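Long-range contacts in DNA polymerase (Bacillus phage phi29, PDB 2PY5), which replicates the viral DNA from a protein primer by processive strand-displacing synthesis and proofreads it with a 3'-5' exonuclease: residues Gln257-Leu262 and Leu359-Ile364; Arg261-Gly266 and Val431-Trp436. The protein carries 2 engineered substitutions. All coordinates share one frame; numbering follows the deposited sequence.

Contact 1 of 2, residues Gln257-Leu262 and Leu359-Ile364. With EDO (1,2-ethanediol), chain T; EDO (1,2-ethanediol), chain I.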
ATOM      1  N   GLN F 257     -14.337   6.146  -9.098  1.00 29.67           N
ATOM      2  CA  GLN F 257     -15.228   4.987  -9.344  1.00 31.22           C
ATOM      3  C   GLN F 257     -16.312   4.886  -8.271  1.00 30.54           C
ATOM      4  O   GLN F 257     -17.492   4.638  -8.557  1.00 31.45           O
ATOM      5  CB  GLN F 257     -14.466   3.663  -9.422  1.00 31.95           C
ATOM      6  CG  GLN F 257     -13.278   3.637 -10.352  1.00 32.81           C
ATOM      7  CD  GLN F 257     -13.516   4.323 -11.651  1.00 31.68           C
ATOM      8  OE1 GLN F 257     -14.433   3.977 -12.399  1.00 32.70           O
ATOM      9  NE2 GLN F 257     -12.690   5.334 -11.946  1.00 34.35           N
ATOM     10  N   MET F 258     -15.898   5.088  -7.027  1.00 29.67           N
ATOM     11  CA  MET F 258     -16.822   5.059  -5.886  1.00 29.77           C
ATOM     12  C   MET F 258     -17.910   6.129  -6.000  1.00 29.42           C
ATOM     13  O   MET F 258     -19.063   5.905  -5.617  1.00 29.28           O
ATOM     14  CB  MET F 258     -16.020   5.192  -4.588  1.00 29.04           C
ATOM     15  CG  MET F 258     -15.059   4.026  -4.420  1.00 29.51           C
ATOM     16  SD  MET F 258     -13.766   4.331  -3.200  1.00 36.41           S
ATOM     17  CE  MET F 258     -14.711   4.008  -1.829  1.00 31.04           C
ATOM     18  N   TYR F 259     -17.554   7.284  -6.556  1.00 29.99           N
ATOM     19  CA  TYR F 259     -18.474   8.401  -6.607  1.00 28.35           C
ATOM     20  C   TYR F 259     -19.562   8.219  -7.653  1.00 30.83           C
ATOM     21  O   TYR F 259     -20.681   8.666  -7.436  1.00 33.91           O
ATOM     22  CB  TYR F 259     -17.712   9.693  -6.907  1.00 28.89           C
ATOM     23  CG  TYR F 259     -18.433  10.951  -6.471  1.00 28.22           C
ATOM     24  CD1 TYR F 259     -19.082  11.758  -7.388  1.00 29.17           C
ATOM     25  CD2 TYR F 259     -18.452  11.328  -5.134  1.00 29.66           C
ATOM     26  CE1 TYR F 259     -19.758  12.925  -6.978  1.00 29.41           C
ATOM     27  CE2 TYR F 259     -19.088  12.485  -4.716  1.00 31.37           C
ATOM     28  CZ  TYR F 259     -19.753  13.277  -5.640  1.00 30.75           C
ATOM     29  OH  TYR F 259     -20.379  14.421  -5.230  1.00 31.84           O
ATOM     30  N   SER F 260     -19.251   7.550  -8.774  1.00 31.12           N
ATOM     31  CA  SER F 260     -20.181   7.577  -9.913  0.70 34.95           C
ATOM     32  C   SER F 260     -20.577   6.243 -10.529  1.00 33.43           C
ATOM     33  O   SER F 260     -21.572   6.199 -11.266  1.00 34.15           O
ATOM     34  CB  SER F 260     -19.649   8.493 -11.016  0.70 37.72           C
ATOM     35  OG  SER F 260     -18.539   7.936 -11.662  0.70 40.25           O
ATOM     36  N   ARG F 261     -19.880   5.157 -10.211  1.00 31.62           N
ATOM     37  CA  ARG F 261     -20.196   3.888 -10.847  1.00 29.76           C
ATOM     38  C   ARG F 261     -21.292   3.097 -10.154  1.00 31.04           C
ATOM     39  O   ARG F 261     -21.545   3.270  -8.973  1.00 31.94           O
ATOM     40  CB  ARG F 261     -18.962   2.981 -10.969  1.00 29.76           C
ATOM     41  CG  ARG F 261     -17.832   3.601 -11.754  1.00 30.52           C
ATOM     42  CD  ARG F 261     -18.102   3.691 -13.233  1.00 31.45           C
ATOM     43  NE  ARG F 261     -16.859   3.925 -13.963  1.00 31.26           N
ATOM     44  CZ  ARG F 261     -16.756   4.078 -15.272  1.00 32.65           C
ATOM     45  NH1 ARG F 261     -17.835   4.041 -16.053  1.00 33.55           N
ATOM     46  NH2 ARG F 261     -15.559   4.263 -15.818  1.00 34.81           N
ATOM     47  N   LEU F 262     -21.955   2.248 -10.927  1.00 30.59           N
ATOM     48  CA  LEU F 262     -22.916   1.291 -10.382  1.00 31.33           C
ATOM     49  C   LEU F 262     -22.175   0.247  -9.563  1.00 32.74           C
ATOM     50  O   LEU F 262     -21.329  -0.473 -10.095  1.00 31.51           O
ATOM     51  CB  LEU F 262     -23.686   0.617 -11.512  1.00 32.30           C
ATOM     52  CG  LEU F 262     -24.868  -0.257 -11.125  1.00 32.15           C
ATOM     53  CD1 LEU F 262     -25.997   0.570 -10.456  1.00 33.31           C
ATOM     54  CD2 LEU F 262     -25.375  -0.977 -12.375  1.00 35.31           C
ATOM     55  N   LEU F 359     -23.502   5.524  -2.967  1.00 29.23           N
ATOM     56  CA  LEU F 359     -23.264   5.073  -1.588  1.00 28.56           C
ATOM     57  C   LEU F 359     -22.137   5.839  -0.905  1.00 32.60           C
ATOM     58  O   LEU F 359     -22.130   5.946   0.320  1.00 34.26           O
ATOM     59  CB  LEU F 359     -22.991   3.562  -1.523  1.00 30.79           C
ATOM     60  CG  LEU F 359     -24.219   2.679  -1.722  1.00 34.26           C
ATOM     61  CD1 LEU F 359     -23.806   1.261  -2.095  1.00 33.67           C
ATOM     62  CD2 LEU F 359     -25.080   2.670  -0.469  1.00 36.65           C
ATOM     63  N   PHE F 360     -21.196   6.379  -1.694  1.00 29.84           N
ATOM     64  CA  PHE F 360     -20.023   7.067  -1.157  1.00 30.58           C
ATOM     65  C   PHE F 360     -20.044   8.581  -1.304  1.00 31.06           C
ATOM     66  O   PHE F 360     -19.070   9.241  -0.932  1.00 30.88           O
ATOM     67  CB  PHE F 360     -18.750   6.516  -1.816  1.00 31.21           C
ATOM     68  CG  PHE F 360     -18.560   5.057  -1.608  1.00 30.40           C
ATOM     69  CD1 PHE F 360     -18.979   4.140  -2.557  1.00 30.51           C
ATOM     70  CD2 PHE F 360     -18.008   4.597  -0.436  1.00 31.60           C
ATOM     71  CE1 PHE F 360     -18.786   2.803  -2.345  1.00 33.12           C
ATOM     72  CE2 PHE F 360     -17.843   3.243  -0.214  1.00 32.31           C
ATOM     73  CZ  PHE F 360     -18.232   2.356  -1.177  1.00 32.59           C
ATOM     74  N   LYS F 361     -21.150   9.132  -1.803  1.00 30.03           N
ATOM     75  CA  LYS F 361     -21.217  10.552  -2.130  1.00 30.07           C
ATOM     76  C   LYS F 361     -20.867  11.433  -0.930  1.00 31.42           C
ATOM     77  O   LYS F 361     -19.996  12.294  -1.016  1.00 31.43           O
ATOM     78  CB  LYS F 361     -22.601  10.934  -2.613  1.00 32.07           C
ATOM     79  CG  LYS F 361     -22.694  12.389  -2.989  1.00 33.69           C
ATOM     80  CD  LYS F 361     -23.989  12.692  -3.685  1.00 35.16           C
ATOM     81  CE  LYS F 361     -24.322  14.157  -3.609  1.00 38.28           C
ATOM     82  NZ  LYS F 361     -23.238  15.031  -4.144  1.00 40.64           N
ATOM     83  N   ASP F 362     -21.560  11.227   0.188  1.00 31.43           N
ATOM     84  CA  ASP F 362     -21.390  12.124   1.332  1.00 30.20           C
ATOM     85  C   ASP F 362     -19.991  12.016   1.940  1.00 30.64           C
ATOM     86  O   ASP F 362     -19.428  13.016   2.369  1.00 32.35           O
ATOM     87  CB  ASP F 362     -22.466  11.877   2.398  1.00 32.45           C
ATOM     88  CG  ASP F 362     -23.864  12.295   1.945  1.00 37.31           C
ATOM     89  OD1 ASP F 362     -24.002  13.087   0.981  1.00 36.73           O
ATOM     90  OD2 ASP F 362     -24.840  11.841   2.588  1.00 39.32           O
ATOM     91  N   PHE F 363     -19.436  10.813   1.979  1.00 30.50           N
ATOM     92  CA  PHE F 363     -18.082  10.603   2.531  1.00 30.53           C
ATOM     93  C   PHE F 363     -17.050  11.285   1.659  1.00 31.36           C
ATOM     94  O   PHE F 363     -16.155  11.984   2.136  1.00 31.02           O
ATOM     95  CB  PHE F 363     -17.774   9.100   2.603  1.00 33.32           C
ATOM     96  CG  PHE F 363     -16.383   8.777   3.098  1.00 33.41           C
ATOM     97  CD1 PHE F 363     -16.111   8.742   4.458  1.00 34.82           C
ATOM     98  CD2 PHE F 363     -15.340   8.509   2.205  1.00 32.28           C
ATOM     99  CE1 PHE F 363     -14.820   8.451   4.929  1.00 33.77           C
ATOM    100  CE2 PHE F 363     -14.052   8.218   2.680  1.00 34.91           C
ATOM    101  CZ  PHE F 363     -13.808   8.166   4.036  1.00 33.25           C
ATOM    102  N   ILE F 364     -17.173  11.078   0.362  1.00 30.70           N
ATOM    103  CA  ILE F 364     -16.209  11.661  -0.561  1.00 30.56           C
ATOM    104  C   ILE F 364     -16.350  13.181  -0.604  1.00 30.96           C
ATOM    105  O   ILE F 364     -15.358  13.896  -0.623  1.00 31.33           O
ATOM    106  CB  ILE F 364     -16.310  11.019  -1.966  1.00 30.50           C
ATOM    107  CG1 ILE F 364     -15.854   9.557  -1.886  1.00 31.65           C
ATOM    108  CG2 ILE F 364     -15.482  11.809  -2.994  1.00 30.07           C
ATOM    109  CD1 ILE F 364     -16.076   8.741  -3.136  1.00 32.64           C
TER
HETATM  110  C1  EDO T9008     -14.144   7.335 -14.348  1.00 28.68           C
HETATM  111  O1  EDO T9008     -12.875   7.720 -13.809  1.00 26.18           O
HETATM  112  C2  EDO T9008     -15.264   7.616 -13.350  1.00 30.88           C
HETATM  113  O2  EDO T9008     -15.371   9.022 -13.080  1.00 29.82           O
HETATM  114  C1  EDO I8004     -24.141   4.508 -13.144  1.00 76.48           C
HETATM  115  O1  EDO I8004     -24.598   3.557 -14.111  1.00 76.05           O
HETATM  116  C2  EDO I8004     -23.157   5.476 -13.795  1.00 76.86           C
HETATM  117  O2  EDO I8004     -23.283   6.805 -13.261  1.00 77.36           O
HETATM  118  O   HOH W   1     -21.130   7.176  -4.455  1.00 21.75           O
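Met258 lays its terminal methyl over one face of the Phe360 ring, a Met-aromatic contact at the packing of helix 253-260 against the start of helix 361-373 in the polymerization region of this B-family enzyme. CE lies 3.7 Å from the centroid of the Phe360 ring, 18° off the normal, and displaced toward the CD2-CE2 side; SD stands farther out above the same face. The Met258 chain runs extended through chi2 and bends at chi3 (80°), and this last turn sets CE, not the sulfur, against the ring. Nearer the backbone, Met258 CB meets Ile364 CD1 at 3.8 Å. The other branch of this isoleucine, CG2, approaches Tyr259 CD2 obliquely at 3.7 Å, so Ile364 bridges two successive residues of helix 253-260. Ile364 has been assigned a part in binding DNA and dNTP, and Met258 packs close to Tyr390, probably involved in nucleotide selection, which is consistent with the interface lying behind the nucleotide site.

Beyond Ile364 the Tyr259 ring reaches Lys361, whose backbone O lies at the ring edge. Lys361 NZ donates to Tyr259 OH at 3.1 Å, and Asp365 holds both ends of this pair, through a salt bridge to the ammonium and a hydrogen bond to the phenol. The carboxylate would be expected to favour the charged lysine. Within 257-262, Gln257 OE1 takes the NE-H of Arg261 in an almost straight bond of 2.9 Å, in the plane of the guanidinium. Phe198 of helix 190-202 also meets the Phe360 ring. A water links the two backbones: water 1 donates to Met258 O at 2.7 Å and accepts from Phe360 N at 2.9 Å.

Contact 2 of 2, residues Arg261-Gly266 and Val431-Trp436; sequences RLLPYG and VFITAW
Arg261 runs along one face of the Trp436 indole, joining the chain that leaves helix 253-260 to helix 427-447. Its CB sits over the five-membered ring, 3.6 Å from the centroid and 11° off the normal, a CH-pi contact. CG follows above Trp436 CG and CD2, and CD above the CD2-CE3 bond. NE then comes 3.5 Å from Trp436 CE3, CZ stays near that same carbon, and NH1 reaches CZ3 at the far side of the six-membered ring. The bend at chi2 (-72°) lets the chain travel across the indole from its pyrrole to its benzene half, and the guanidinium ends almost parallel to the ring, the planes 12° apart.

The indole is also gripped at its edge. Trp436 NE1 donates to Leu262 O at 2.9 Å; the bond is bent and its acceptor lies out of the ring plane. Leu263 CD2, also at the edge, touches Trp436 CD1 at 3.7 Å and packs on Phe432 CB and more loosely on Ile433 CG1. Farther along, Pro264 sets CD against Phe432 CB at 3.7 Å, while its CG approaches CD1 of the ring obliquely. Strand 263-265 and helix segment 431-436 run nearly antiparallel, their axes 8.4 Å apart at closest approach.

Thr434 on the same helix is probably involved in binding template-primer. With NE already held by Gln257, Arg261 NH2 is hydrogen-bonded to Thr440; the guanidinium lies nearly flat over the rim of the indole, where its charge may add some attraction to the aliphatic contacts.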
ATOM      1  N   ARG F 261     -19.880   5.157 -10.211  1.00 31.62           N
ATOM      2  CA  ARG F 261     -20.196   3.888 -10.847  1.00 29.76           C
ATOM      3  C   ARG F 261     -21.292   3.097 -10.154  1.00 31.04           C
ATOM      4  O   ARG F 261     -21.545   3.270  -8.973  1.00 31.94           O
ATOM      5  CB  ARG F 261     -18.962   2.981 -10.969  1.00 29.76           C
ATOM      6  CG  ARG F 261     -17.832   3.601 -11.754  1.00 30.52           C
ATOM      7  CD  ARG F 261     -18.102   3.691 -13.233  1.00 31.45           C
ATOM      8  NE  ARG F 261     -16.859   3.925 -13.963  1.00 31.26           N
ATOM      9  CZ  ARG F 261     -16.756   4.078 -15.272  1.00 32.65           C
ATOM     10  NH1 ARG F 261     -17.835   4.041 -16.053  1.00 33.55           N
ATOM     11  NH2 ARG F 261     -15.559   4.263 -15.818  1.00 34.81           N
ATOM     12  N   LEU F 262     -21.955   2.248 -10.927  1.00 30.59           N
ATOM     13  CA  LEU F 262     -22.916   1.291 -10.382  1.00 31.33           C
ATOM     14  C   LEU F 262     -22.175   0.247  -9.563  1.00 32.74           C
ATOM     15  O   LEU F 262     -21.329  -0.473 -10.095  1.00 31.51           O
ATOM     16  CB  LEU F 262     -23.686   0.617 -11.512  1.00 32.30           C
ATOM     17  CG  LEU F 262     -24.868  -0.257 -11.125  1.00 32.15           C
ATOM     18  CD1 LEU F 262     -25.997   0.570 -10.456  1.00 33.31           C
ATOM     19  CD2 LEU F 262     -25.375  -0.977 -12.375  1.00 35.31           C
ATOM     20  N   LEU F 263     -22.512   0.139  -8.286  1.00 29.94           N
ATOM     21  CA  LEU F 263     -21.782  -0.722  -7.354  1.00 31.50           C
ATOM     22  C   LEU F 263     -22.721  -1.632  -6.567  1.00 34.13           C
ATOM     23  O   LEU F 263     -23.885  -1.278  -6.322  1.00 31.74           O
ATOM     24  CB  LEU F 263     -20.911   0.105  -6.416  1.00 31.02           C
ATOM     25  CG  LEU F 263     -19.796   0.939  -7.055  1.00 28.71           C
ATOM     26  CD1 LEU F 263     -19.178   1.933  -6.078  1.00 30.41           C
ATOM     27  CD2 LEU F 263     -18.744  -0.026  -7.626  1.00 32.19           C
ATOM     28  N   PRO F 264     -22.235  -2.809  -6.169  1.00 29.59           N
ATOM     29  CA  PRO F 264     -23.100  -3.819  -5.565  1.00 28.45           C
ATOM     30  C   PRO F 264     -23.401  -3.583  -4.096  1.00 32.03           C
ATOM     31  O   PRO F 264     -22.571  -3.041  -3.349  1.00 31.65           O
ATOM     32  CB  PRO F 264     -22.251  -5.093  -5.714  1.00 31.03           C
ATOM     33  CG  PRO F 264     -20.884  -4.593  -5.533  1.00 31.21           C
ATOM     34  CD  PRO F 264     -20.848  -3.313  -6.298  1.00 30.09           C
ATOM     35  N   TYR F 265     -24.573  -4.054  -3.661  1.00 30.12           N
ATOM     36  CA  TYR F 265     -24.898  -4.108  -2.243  1.00 32.33           C
ATOM     37  C   TYR F 265     -25.873  -5.261  -1.976  1.00 30.04           C
ATOM     38  O   TYR F 265     -26.421  -5.891  -2.918  1.00 30.68           O
ATOM     39  CB  TYR F 265     -25.480  -2.764  -1.759  1.00 31.36           C
ATOM     40  CG  TYR F 265     -26.896  -2.512  -2.204  1.00 30.97           C
ATOM     41  CD1 TYR F 265     -27.973  -2.852  -1.385  1.00 30.83           C
ATOM     42  CD2 TYR F 265     -27.168  -1.951  -3.442  1.00 31.77           C
ATOM     43  CE1 TYR F 265     -29.277  -2.642  -1.794  1.00 29.65           C
ATOM     44  CE2 TYR F 265     -28.505  -1.732  -3.860  1.00 30.60           C
ATOM     45  CZ  TYR F 265     -29.530  -2.107  -3.036  1.00 30.38           C
ATOM     46  OH  TYR F 265     -30.856  -1.880  -3.434  1.00 33.02           O
ATOM     47  N   GLY F 266     -26.099  -5.517  -0.690  1.00 31.79           N
ATOM     48  CA  GLY F 266     -27.071  -6.501  -0.264  1.00 31.34           C
ATOM     49  C   GLY F 266     -26.679  -7.950  -0.372  1.00 32.51           C
ATOM     50  O   GLY F 266     -25.530  -8.284  -0.703  1.00 33.05           O
ATOM     51  N   VAL F 431     -14.382  -5.875  -5.225  1.00 30.06           N
ATOM     52  CA  VAL F 431     -14.281  -6.490  -6.551  1.00 28.98           C
ATOM     53  C   VAL F 431     -14.680  -5.489  -7.639  1.00 28.95           C
ATOM     54  O   VAL F 431     -13.992  -5.321  -8.647  1.00 30.06           O
ATOM     55  CB  VAL F 431     -15.174  -7.747  -6.646  1.00 28.43           C
ATOM     56  CG1 VAL F 431     -15.401  -8.156  -8.089  1.00 29.36           C
ATOM     57  CG2 VAL F 431     -14.571  -8.890  -5.794  1.00 30.35           C
ATOM     58  N   PHE F 432     -15.808  -4.793  -7.433  1.00 28.56           N
ATOM     59  CA  PHE F 432     -16.299  -3.882  -8.445  1.00 29.32           C
ATOM     60  C   PHE F 432     -15.619  -2.519  -8.489  1.00 28.30           C
ATOM     61  O   PHE F 432     -15.514  -1.907  -9.550  1.00 29.59           O
ATOM     62  CB  PHE F 432     -17.817  -3.742  -8.315  1.00 27.40           C
ATOM     63  CG  PHE F 432     -18.547  -4.871  -8.966  1.00 28.86           C
ATOM     64  CD1 PHE F 432     -18.800  -6.055  -8.276  1.00 27.52           C
ATOM     65  CD2 PHE F 432     -18.937  -4.785 -10.292  1.00 29.13           C
ATOM     66  CE1 PHE F 432     -19.464  -7.099  -8.904  1.00 27.62           C
ATOM     67  CE2 PHE F 432     -19.585  -5.846 -10.919  1.00 28.25           C
ATOM     68  CZ  PHE F 432     -19.843  -6.994 -10.224  1.00 27.51           C
ATOM     69  N   ILE F 433     -15.120  -2.061  -7.357  1.00 28.76           N
ATOM     70  CA  ILE F 433     -14.396  -0.791  -7.373  1.00 29.11           C
ATOM     71  C   ILE F 433     -13.137  -0.943  -8.219  1.00 28.88           C
ATOM     72  O   ILE F 433     -12.861  -0.095  -9.086  1.00 30.48           O
ATOM     73  CB  ILE F 433     -14.101  -0.272  -5.971  1.00 29.93           C
ATOM     74  CG1 ILE F 433     -15.388   0.232  -5.296  1.00 30.27           C
ATOM     75  CG2 ILE F 433     -13.054   0.881  -6.032  1.00 30.36           C
ATOM     76  CD1 ILE F 433     -15.257   0.452  -3.796  1.00 30.58           C
ATOM     77  N   THR F 434     -12.383  -2.030  -8.012  1.00 30.42           N
ATOM     78  CA  THR F 434     -11.154  -2.227  -8.798  1.00 30.98           C
ATOM     79  C   THR F 434     -11.483  -2.585 -10.265  1.00 30.63           C
ATOM     80  O   THR F 434     -10.768  -2.155 -11.184  1.00 29.81           O
ATOM     81  CB  THR F 434     -10.218  -3.238  -8.180  1.00 31.28           C
ATOM     82  OG1 THR F 434     -10.832  -4.536  -8.175  1.00 32.84           O
ATOM     83  CG2 THR F 434      -9.818  -2.833  -6.764  1.00 31.18           C
ATOM     84  N   ALA F 435     -12.594  -3.297 -10.498  1.00 28.88           N
ATOM     85  CA  ALA F 435     -13.012  -3.646 -11.860  1.00 28.65           C
ATOM     86  C   ALA F 435     -13.337  -2.405 -12.679  1.00 27.41           C
ATOM     87  O   ALA F 435     -12.876  -2.248 -13.798  1.00 30.05           O
ATOM     88  CB  ALA F 435     -14.201  -4.627 -11.853  1.00 29.27           C
ATOM     89  N   TRP F 436     -14.109  -1.493 -12.097  1.00 29.35           N
ATOM     90  CA  TRP F 436     -14.397  -0.260 -12.775  1.00 29.35           C
ATOM     91  C   TRP F 436     -13.132   0.580 -13.008  1.00 28.18           C
ATOM     92  O   TRP F 436     -13.038   1.270 -14.029  1.00 30.98           O
ATOM     93  CB  TRP F 436     -15.434   0.544 -11.973  1.00 29.10           C
ATOM     94  CG  TRP F 436     -16.862   0.106 -12.181  1.00 29.14           C
ATOM     95  CD1 TRP F 436     -17.746  -0.334 -11.226  1.00 29.16           C
ATOM     96  CD2 TRP F 436     -17.596   0.155 -13.409  1.00 30.16           C
ATOM     97  NE1 TRP F 436     -18.970  -0.596 -11.799  1.00 30.01           N
ATOM     98  CE2 TRP F 436     -18.914  -0.289 -13.131  1.00 30.72           C
ATOM     99  CE3 TRP F 436     -17.276   0.534 -14.712  1.00 29.26           C
ATOM    100  CZ2 TRP F 436     -19.876  -0.391 -14.111  1.00 31.51           C
ATOM    101  CZ3 TRP F 436     -18.246   0.444 -15.678  1.00 31.23           C
ATOM    102  CH2 TRP F 436     -19.533  -0.018 -15.372  1.00 31.71           C
TER

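How the contacts relate
Contacts 1 and 2 are centred about 10 Å apart and overlap in Arg261 and Leu262, since helix 253-260 and strand 263-265 follow directly on each other. From this shared stretch the chain goes on to helix 361-373, then to helix 427-447, so partners about 100 and 165 residues downstream meet one short helix-to-strand passage. The two packings touch: Met258 CG lies 3.6 Å from Ile433 CD1, and Leu263 CD1 meets both Phe360 CE1 and the Met258 backbone. Strand 263-265 pairs with strand 340-356, tying the cluster to an antiparallel sheet. Together they join polymerization-region elements around Tyr254 and Tyr390, probably involved in nucleotide selection.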